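Local coordinates for oligoribonuclease (Colwellia psychrerythraea, PDB 6A4D), which probably degrades very short RNA oligonucleotides to mononucleotides as an exoribonuclease of the RNase H-like exonuclease superfamily, at residues 74-77 with 78-82; 52-55 with 56-59. The protein carries 1 engineered substitution. One frame throughout, in Å; residues are numbered along the deposited sequence.

Interaction 1 (74-77 with 78-82); sequences LTQR and CRDSE
Thr-75 and Arg-79, one turn apart on helix 74-80, run alongside each other and point the same way. The methyl CG2 of Thr-75 lies 3.7 Å from NH2 of Arg-79, meeting the guanidinium obliquely, while CG of Arg-79 lies 3.5 Å from the carbonyl oxygen O of Thr-75. Next to them a water joins Gln-76 to Arg-79: it donates to OE1 of Gln-76 at 2.7 Å and accepts from NE of Arg-79 in the guanidinium plane, at a long 3.3 Å. CG anti to the backbone N (chi1 174°) and a bend at chi2 turn the Gln-76 amide along the helix toward its next turn. Its OE1 faces Arg-79 across the water, and its NE2 comes close to OD1 of Asp-80, at an angle too poor for a hydrogen bond; amide and carboxylate planes are 68° apart. On the inner side of the helix, CD1 of Leu-74 packs 3.8 Å from SG of Cys-78, and both residues are buried. This is a short alpha-helix with regular i to i+4 bonds, such as Arg-79 N to Thr-75 O, 3.1 Å and nearly straight at 170°. The last of them, Ser-81 N to Arg-77 O, is weak, and Ser-81 leaves the helical path. Farther out, Cys-78 rests on Leu-29 and Ala-50 of the central sheet, and Arg-79 has salt bridges to Asp-55 and Asp-59.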
ATOM      1  N   LEU A  74     -22.417  13.291  -4.734  1.00 65.46           N
ATOM      2  CA  LEU A  74     -21.391  12.866  -5.699  1.00 62.15           C
ATOM      3  C   LEU A  74     -22.147  12.217  -6.845  1.00 60.50           C
ATOM      4  O   LEU A  74     -21.981  12.623  -8.001  1.00 53.72           O
ATOM      5  CB  LEU A  74     -20.395  11.871  -5.090  1.00 55.89           C
ATOM      6  CG  LEU A  74     -19.351  11.196  -5.998  1.00 54.67           C
ATOM      7  CD1 LEU A  74     -18.545  12.207  -6.800  1.00 48.16           C
ATOM      8  CD2 LEU A  74     -18.401  10.348  -5.161  1.00 52.89           C
ATOM      9  N   THR A  75     -23.008  11.256  -6.489  1.00 58.65           N
ATOM     10  CA  THR A  75     -23.947  10.649  -7.419  1.00 57.79           C
ATOM     11  C   THR A  75     -24.573  11.635  -8.379  1.00 61.58           C
ATOM     12  O   THR A  75     -24.662  11.351  -9.580  1.00 58.57           O
ATOM     13  CB  THR A  75     -25.078   9.921  -6.718  1.00 54.66           C
ATOM     14  OG1 THR A  75     -24.529   8.982  -5.800  1.00 52.50           O
ATOM     15  CG2 THR A  75     -25.927   9.159  -7.745  1.00 57.15           C
ATOM     16  N   GLN A  76     -24.965  12.793  -7.861  1.00 61.01           N
ATOM     17  CA  GLN A  76     -25.603  13.804  -8.680  1.00 67.27           C
ATOM     18  C   GLN A  76     -24.589  14.470  -9.589  1.00 66.98           C
ATOM     19  O   GLN A  76     -24.854  14.642 -10.795  1.00 59.01           O
ATOM     20  CB  GLN A  76     -26.336  14.856  -7.815  1.00 74.16           C
ATOM     21  CG  GLN A  76     -26.931  16.058  -8.574  1.00 73.85           C
ATOM     22  CD  GLN A  76     -27.813  15.683  -9.780  1.00 72.75           C
ATOM     23  OE1 GLN A  76     -28.457  14.630  -9.820  1.00 66.66           O
ATOM     24  NE2 GLN A  76     -27.842  16.565 -10.767  1.00 80.94           N
ATOM     25  N   ARG A  77     -23.444  14.863  -9.015  1.00 66.74           N
ATOM     26  CA  ARG A  77     -22.357  15.425  -9.839  1.00 62.69           C
ATOM     27  C   ARG A  77     -21.893  14.473 -10.952  1.00 51.38           C
ATOM     28  O   ARG A  77     -21.444  14.928 -11.983  1.00 55.04           O
ATOM     29  CB  ARG A  77     -21.168  15.858  -8.989  1.00 57.33           C
ATOM     30  CG  ARG A  77     -21.368  17.216  -8.348  1.00 54.21           C
ATOM     31  CD  ARG A  77     -20.537  17.286  -7.073  1.00 53.30           C
ATOM     32  NE  ARG A  77     -19.153  17.275  -7.487  1.00 56.89           N
ATOM     33  CZ  ARG A  77     -18.159  16.579  -6.947  1.00 55.06           C
ATOM     34  NH1 ARG A  77     -18.361  15.810  -5.886  1.00 58.46           N
ATOM     35  NH2 ARG A  77     -16.935  16.671  -7.493  1.00 51.12           N
ATOM     36  N   CYS A  78     -22.012  13.173 -10.724  1.00 46.95           N
ATOM     37  CA  CYS A  78     -21.618  12.172 -11.693  1.00 51.55           C
ATOM     38  C   CYS A  78     -22.647  12.134 -12.861  1.00 56.92           C
ATOM     39  O   CYS A  78     -22.243  12.136 -14.039  1.00 54.50           O
ATOM     40  CB  CYS A  78     -21.356  10.801 -11.017  1.00 46.31           C
ATOM     41  SG  CYS A  78     -19.776  10.708 -10.065  1.00 46.73           S
ATOM     42  N   ARG A  79     -23.946  12.147 -12.536  1.00 63.03           N
ATOM     43  CA  ARG A  79     -25.039  12.364 -13.534  1.00 57.06           C
ATOM     44  C   ARG A  79     -24.908  13.663 -14.345  1.00 56.89           C
ATOM     45  O   ARG A  79     -25.173  13.660 -15.540  1.00 61.66           O
ATOM     46  CB  ARG A  79     -26.408  12.358 -12.853  1.00 59.69           C
ATOM     47  CG  ARG A  79     -26.852  11.016 -12.281  1.00 57.79           C
ATOM     48  CD  ARG A  79     -28.292  11.123 -11.755  1.00 59.88           C
ATOM     49  NE  ARG A  79     -28.553  10.209 -10.633  1.00 57.65           N
ATOM     50  CZ  ARG A  79     -28.700   8.875 -10.732  1.00 59.17           C
ATOM     51  NH1 ARG A  79     -28.620   8.241 -11.909  1.00 62.83           N
ATOM     52  NH2 ARG A  79     -28.901   8.143  -9.633  1.00 55.88           N
ATOM     53  N   ASP A  80     -24.504  14.759 -13.708  1.00 63.20           N
ATOM     54  CA  ASP A  80     -24.278  16.045 -14.419  1.00 66.34           C
ATOM     55  C   ASP A  80     -23.045  16.021 -15.306  1.00 63.29           C
ATOM     56  O   ASP A  80     -22.971  16.748 -16.304  1.00 58.00           O
ATOM     57  CB  ASP A  80     -24.086  17.230 -13.442  1.00 76.51           C
ATOM     58  CG  ASP A  80     -25.264  17.432 -12.479  1.00 89.69           C
ATOM     59  OD1 ASP A  80     -26.433  17.170 -12.859  1.00 74.09           O
ATOM     60  OD2 ASP A  80     -24.995  17.864 -11.327  1.00 99.74           O
ATOM     61  N   SER A  81     -22.045  15.229 -14.915  1.00 61.64           N
ATOM     62  CA  SER A  81     -20.775  15.224 -15.627  1.00 53.54           C
ATOM     63  C   SER A  81     -20.870  14.631 -17.046  1.00 48.12           C
ATOM     64  O   SER A  81     -21.534  13.599 -17.258  1.00 43.17           O
ATOM     65  CB  SER A  81     -19.716  14.438 -14.860  1.00 51.52           C
ATOM     66  OG  SER A  81     -18.432  14.714 -15.410  1.00 50.85           O
ATOM     67  N   GLU A  82     -20.137  15.268 -17.957  1.00 41.84           N
ATOM     68  CA  GLU A  82     -19.724  14.692 -19.220  1.00 50.12           C
ATOM     69  C   GLU A  82     -18.224  14.349 -19.239  1.00 48.31           C
ATOM     70  O   GLU A  82     -17.644  14.108 -20.322  1.00 50.55           O
ATOM     71  CB  GLU A  82     -19.963  15.701 -20.355  1.00 55.21           C
ATOM     72  CG  GLU A  82     -21.352  16.306 -20.467  1.00 56.06           C
ATOM     73  CD  GLU A  82     -21.396  17.277 -21.643  1.00 63.53           C
ATOM     74  OE1 GLU A  82     -20.614  18.244 -21.621  1.00 60.11           O
ATOM     75  OE2 GLU A  82     -22.154  17.055 -22.613  1.00 67.04           O
TER
HETATM   76  O   HOH W   1     -28.565  12.470  -8.255  1.00 61.73           O

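Interaction 2 (52-55 with 56-59)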
ATOM      1  N   SER A  52     -18.079  11.039 -15.292  1.00 46.90           N
ATOM      2  CA  SER A  52     -19.361  10.688 -15.883  1.00 48.02           C
ATOM      3  C   SER A  52     -19.562   9.188 -15.853  1.00 44.03           C
ATOM      4  O   SER A  52     -18.669   8.405 -16.194  1.00 42.69           O
ATOM      5  CB  SER A  52     -19.444  11.184 -17.338  1.00 53.07           C
ATOM      6  OG  SER A  52     -20.626  10.711 -17.944  1.00 58.13           O
ATOM      7  N   GLN A  53     -20.728   8.804 -15.379  1.00 42.27           N
ATOM      8  CA  GLN A  53     -21.180   7.461 -15.421  1.00 46.37           C
ATOM      9  C   GLN A  53     -22.663   7.534 -15.773  1.00 46.65           C
ATOM     10  O   GLN A  53     -23.380   8.490 -15.418  1.00 47.68           O
ATOM     11  CB  GLN A  53     -20.963   6.800 -14.054  1.00 52.57           C
ATOM     12  CG  GLN A  53     -19.500   6.779 -13.577  1.00 50.84           C
ATOM     13  CD  GLN A  53     -18.637   5.789 -14.332  1.00 51.61           C
ATOM     14  OE1 GLN A  53     -19.119   5.092 -15.184  1.00 53.49           O
ATOM     15  NE2 GLN A  53     -17.361   5.696 -13.990  1.00 55.07           N
ATOM     16  N   THR A  54     -23.131   6.534 -16.494  1.00 51.16           N
ATOM     17  CA  THR A  54     -24.562   6.454 -16.826  1.00 57.70           C
ATOM     18  C   THR A  54     -25.401   6.214 -15.562  1.00 61.41           C
ATOM     19  O   THR A  54     -24.867   5.954 -14.474  1.00 70.62           O
ATOM     20  CB  THR A  54     -24.819   5.253 -17.721  1.00 51.39           C
ATOM     21  OG1 THR A  54     -24.447   4.099 -16.976  1.00 48.35           O
ATOM     22  CG2 THR A  54     -24.009   5.334 -19.039  1.00 54.31           C
ATOM     23  N   ASP A  55     -26.714   6.230 -15.732  1.00 68.60           N
ATOM     24  CA  ASP A  55     -27.645   5.757 -14.696  1.00 69.07           C
ATOM     25  C   ASP A  55     -27.553   4.258 -14.435  1.00 62.92           C
ATOM     26  O   ASP A  55     -27.712   3.817 -13.303  1.00 62.68           O
ATOM     27  CB  ASP A  55     -29.084   6.126 -15.055  1.00 70.83           C
ATOM     28  CG  ASP A  55     -29.324   7.625 -15.041  1.00 71.63           C
ATOM     29  OD1 ASP A  55     -28.488   8.366 -14.478  1.00 68.69           O
ATOM     30  OD2 ASP A  55     -30.357   8.069 -15.596  1.00 81.10           O
ATOM     31  N   ASP A  56     -27.293   3.452 -15.448  1.00 66.05           N
ATOM     32  CA  ASP A  56     -27.082   2.031 -15.170  1.00 69.75           C
ATOM     33  C   ASP A  56     -26.084   1.912 -14.037  1.00 68.53           C
ATOM     34  O   ASP A  56     -26.329   1.219 -13.047  1.00 60.25           O
ATOM     35  CB  ASP A  56     -26.520   1.268 -16.363  1.00 73.65           C
ATOM     36  CG  ASP A  56     -26.022  -0.117 -15.965  1.00 74.87           C
ATOM     37  OD1 ASP A  56     -26.840  -0.852 -15.411  1.00 83.40           O
ATOM     38  OD2 ASP A  56     -24.831  -0.469 -16.165  1.00 73.32           O
ATOM     39  N   VAL A  57     -24.959   2.615 -14.186  1.00 64.03           N
ATOM     40  CA  VAL A  57     -23.873   2.462 -13.238  1.00 57.93           C
ATOM     41  C   VAL A  57     -24.290   2.969 -11.864  1.00 52.42           C
ATOM     42  O   VAL A  57     -24.178   2.243 -10.882  1.00 44.01           O
ATOM     43  CB  VAL A  57     -22.576   3.151 -13.723  1.00 60.58           C
ATOM     44  CG1 VAL A  57     -21.560   3.295 -12.587  1.00 56.80           C
ATOM     45  CG2 VAL A  57     -21.988   2.337 -14.853  1.00 56.67           C
ATOM     46  N   LEU A  58     -24.786   4.194 -11.808  1.00 45.86           N
ATOM     47  CA  LEU A  58     -24.967   4.848 -10.530  1.00 55.01           C
ATOM     48  C   LEU A  58     -25.996   4.122  -9.662  1.00 64.31           C
ATOM     49  O   LEU A  58     -25.757   3.854  -8.465  1.00 67.92           O
ATOM     50  CB  LEU A  58     -25.331   6.312 -10.737  1.00 52.99           C
ATOM     51  CG  LEU A  58     -24.131   7.138 -11.229  1.00 56.26           C
ATOM     52  CD1 LEU A  58     -24.615   8.545 -11.574  1.00 55.07           C
ATOM     53  CD2 LEU A  58     -22.958   7.161 -10.218  1.00 51.55           C
ATOM     54  N   ASP A  59     -27.080   3.701 -10.307  1.00 66.32           N
ATOM     55  CA  ASP A  59     -28.202   3.058  -9.618  1.00 64.03           C
ATOM     56  C   ASP A  59     -27.957   1.616  -9.141  1.00 60.03           C
ATOM     57  O   ASP A  59     -28.735   1.153  -8.315  1.00 56.23           O
ATOM     58  CB  ASP A  59     -29.449   3.144 -10.490  1.00 63.17           C
ATOM     59  CG  ASP A  59     -29.732   4.565 -10.953  1.00 69.37           C
ATOM     60  OD1 ASP A  59     -29.053   5.495 -10.451  1.00 75.90           O
ATOM     61  OD2 ASP A  59     -30.605   4.769 -11.837  1.00 76.87           O
TER
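Thr-54 meets the first turn of helix 55-59 through its hydroxyl. Its CB stands 3.8 Å from the backbone N of Asp-56, and OG1, set between the backbone N and the carbonyl carbon (chi1 62°), turns into the start of the helix. There it accepts from Val-57 N at 3.2 Å, with a fairly straight N-H of 162°. OG1 also lies near CB of Asp-56, 3.6 Å, and CG2 of Val-57, 3.7 Å. Thr-54 is thus the N-cap, its hydroxyl accepting from an amide of the first turn, as N-cap side chains do. Its own carbonyl oxygen opens the main-chain ladder by accepting from Leu-58 N, and Asp-55 O follows by accepting from Asp-59 N. Just before the cap, Gln-53 crosses Val-57 at a slant: its CB lies 3.8 Å from CG1 of the valine, and after a bend at chi2 its OE1 approaches both valine methyls. NE2 of Gln-53 bonds to the backbone oxygen of Ile-28 on strand 28-36, linking the loop to the sheet. The Asp-55 and Asp-59 carboxylates lie one turn apart, OD1 of Asp-55 being 4.9 Å from OD2 of Asp-59, and their like charges are probably offset by Arg-79, the salt-bridge partner of both. The buried Leu-58 touches Thr-75, Cys-78 and Arg-79 of helix 74-80.

Overall arrangement
Both interactions are local, within a turn or so of a short helix, and their centres lie 9 Å apart. Interaction 1 is partly buried, with one side of its helix against the sheet; interaction 2 is a surface contact at a helix start. The side chain of Leu-74 is about 6 Å, and that of Leu-58 about 11 Å, from the bound nitrophenyl ester of thymidine monophosphate. The buried side of 74-82 is apolar and its exposed side polar and water-bridged, whereas 52-59 is dominated by a hydroxyl cap and acidic side chains. Two salt bridges join them, Arg-79 NH1 to Asp-55 OD1 (2.6 Å) and Arg-79 NH2 to Asp-59 OD1 (2.8 Å), with CD1 of Leu-58 against CG of Arg-79, 3.4 Å.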